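Local coordinates for DUF4875 domain-containing protein (Desulfovibrio piger, PDB 4LG3), which is of unknown function and belongs to the DUF4875 family, which is grouped with CamS-like proteins, at residues Q8-T13 with A57-A62. Sequence-based numbering, arbitrary orientation.
Sequences QFFAPT and AATVIA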
loop_
_atom_site.group_PDB
_atom_site.type_symbol
_atom_site.label_atom_id
_atom_site.label_comp_id
_atom_site.label_asym_id
_atom_site.label_seq_id
_atom_site.Cartn_x
_atom_site.Cartn_y
_atom_site.Cartn_z
ATOM N N GLN A 8 11.485 2.836 4.943
ATOM C CA GLN A 8 11.306 1.642 5.769
ATOM C C GLN A 8 11.627 0.390 4.973
ATOM O O GLN A 8 11.629 0.452 3.751
ATOM C CB GLN A 8 9.868 1.571 6.279
ATOM C CG GLN A 8 9.417 2.824 7.011
ATOM C CD GLN A 8 10.250 3.060 8.234
ATOM O OE1 GLN A 8 10.161 2.324 9.226
ATOM N NE2 GLN A 8 11.138 4.049 8.157
ATOM N N PHE A 9 11.923 -0.736 5.659
ATOM C CA PHE A 9 12.157 -2.005 4.980
ATOM C C PHE A 9 10.890 -2.483 4.298
ATOM O O PHE A 9 9.796 -2.430 4.865
ATOM C CB PHE A 9 12.678 -3.076 5.917
ATOM C CG PHE A 9 14.029 -2.745 6.488
ATOM C CD1 PHE A 9 15.064 -2.308 5.666
ATOM C CD2 PHE A 9 14.267 -2.856 7.855
ATOM C CE1 PHE A 9 16.316 -1.994 6.197
ATOM C CE2 PHE A 9 15.524 -2.562 8.384
ATOM C CZ PHE A 9 16.546 -2.146 7.547
ATOM N N PHE A 10 11.043 -2.891 3.046
ATOM C CA PHE A 10 9.911 -3.361 2.279
ATOM C C PHE A 10 10.285 -4.610 1.504
ATOM O O PHE A 10 11.453 -4.963 1.383
ATOM C CB PHE A 10 9.369 -2.251 1.336
ATOM C CG PHE A 10 10.280 -1.894 0.175
ATOM C CD1 PHE A 10 10.278 -2.655 -0.994
ATOM C CD2 PHE A 10 11.120 -0.790 0.245
ATOM C CE1 PHE A 10 11.154 -2.359 -2.036
ATOM C CE2 PHE A 10 11.964 -0.472 -0.812
ATOM C CZ PHE A 10 11.984 -1.259 -1.942
ATOM N N ALA A 11 9.270 -5.283 0.996
ATOM C CA ALA A 11 9.404 -6.444 0.125
ATOM C C ALA A 11 8.304 -6.365 -0.926
ATOM O O ALA A 11 7.170 -6.015 -0.596
ATOM C CB ALA A 11 9.302 -7.727 0.921
ATOM N N PRO A 12 8.610 -6.615 -2.209
ATOM C CA PRO A 12 7.522 -6.604 -3.214
ATOM C C PRO A 12 6.585 -7.817 -3.044
ATOM O O PRO A 12 7.028 -8.882 -2.590
ATOM C CB PRO A 12 8.282 -6.684 -4.544
ATOM C CG PRO A 12 9.549 -7.443 -4.209
ATOM C CD PRO A 12 9.904 -7.050 -2.793
ATOM N N THR A 13 5.305 -7.658 -3.418
ATOM C CA THR A 13 4.315 -8.743 -3.383
ATOM C C THR A 13 3.807 -8.997 -4.793
ATOM O O THR A 13 3.156 -10.016 -5.053
ATOM C CB THR A 13 3.123 -8.412 -2.443
ATOM O OG1 THR A 13 2.496 -7.225 -2.898
ATOM C CG2 THR A 13 3.527 -8.275 -0.990
ATOM N N ALA A 57 6.002 7.792 2.734
ATOM C CA ALA A 57 6.343 8.475 1.479
ATOM C C ALA A 57 7.781 8.137 1.050
ATOM O O ALA A 57 7.992 7.752 -0.095
ATOM C CB ALA A 57 6.177 9.980 1.636
ATOM N N ALA A 58 8.749 8.212 1.983
ATOM C CA ALA A 58 10.160 7.900 1.720
ATOM C C ALA A 58 10.339 6.464 1.237
ATOM O O ALA A 58 11.230 6.215 0.432
ATOM C CB ALA A 58 10.999 8.133 2.961
ATOM N N THR A 59 9.474 5.535 1.700
ATOM C CA THR A 59 9.515 4.118 1.335
ATOM C C THR A 59 9.139 3.940 -0.152
ATOM O O THR A 59 9.863 3.256 -0.889
ATOM C CB THR A 59 8.604 3.314 2.281
ATOM O OG1 THR A 59 9.049 3.535 3.611
ATOM C CG2 THR A 59 8.628 1.799 2.007
ATOM N N VAL A 60 8.037 4.578 -0.591
ATOM C CA VAL A 60 7.567 4.466 -1.970
ATOM C C VAL A 60 8.489 5.239 -2.909
ATOM O O VAL A 60 8.735 4.759 -4.018
ATOM C CB VAL A 60 6.048 4.799 -2.192
ATOM C CG1 VAL A 60 5.154 3.719 -1.552
ATOM C CG2 VAL A 60 5.680 6.197 -1.692
ATOM N N ILE A 61 9.044 6.389 -2.451
ATOM C CA ILE A 61 10.013 7.165 -3.227
ATOM C C ILE A 61 11.236 6.289 -3.503
ATOM O O ILE A 61 11.606 6.158 -4.658
ATOM C CB ILE A 61 10.382 8.523 -2.546
ATOM C CG1 ILE A 61 9.146 9.483 -2.544
ATOM C CG2 ILE A 61 11.583 9.210 -3.244
ATOM C CD1 ILE A 61 9.215 10.631 -1.482
ATOM N N ALA A 62 11.822 5.658 -2.468
ATOM C CA ALA A 62 13.015 4.800 -2.564
ATOM C C ALA A 62 12.759 3.568 -3.408
ATOM O O ALA A 62 13.639 3.181 -4.162
ATOM C CB ALA A 62 13.481 4.379 -1.183
#
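At Thr59, chi1 of -58° sets OG1 beside its own backbone N and leaves CG2 anti to that N, so the two branches divide the work: the hydroxyl meets Gln8 and the methyl meets Phe10. On the other side, the Phe10 side chain leaves its backbone toward the helix, and chi1 of 70° puts CG between the backbone N and the carbonyl carbon. This is a helix packed on a mixed beta-sheet in an alpha+beta arrangement. Helix 53-71 lies in chain order between the parallel strands 26-36 and 75-81, as in a beta-alpha-beta crossover with strand 42-44 inserted, and the chain's N-terminal approach runs past it before entering strand 10-18, which pairs antiparallel with strand 26-36.

Just one hydrogen bond joins the two segments. The backbone N of Gln8 donates to Thr59 OG1 at 2.9 Å, nearly straight at 168°. Thr59 is buried, and its hydroxyl is also hydrogen-bonded to the carbonyl of Gln55, one turn earlier in the helix; a single oxygen thus links the helix backbone to the incoming chain. The two side chains cross at about a right angle, with Gln8 CB 3.4 Å from Thr59 OG1 and CG close behind. From there the Gln8 chain bends and carries its amide away from residues 57-62, where OE1 bonds to Arg45 and NE2 to the carbonyl of Glu6.

Beyond the hydrogen bond the contact is mostly nonpolar. The Phe10 ring passes Thr59 obliquely and also rests on Ala63, a turn further along the helix, and on Ile31 of the neighbouring strand, bridging sheet and helix. Backbone hydrogen bonds of Phe9 with Val34 and of Ala11 with Val32 tie this run to strand 26-36. The Thr59 methyl lies near both partners: CG2 is 3.7 Å from Gln8 O and 4.0 Å from Phe10 CD2.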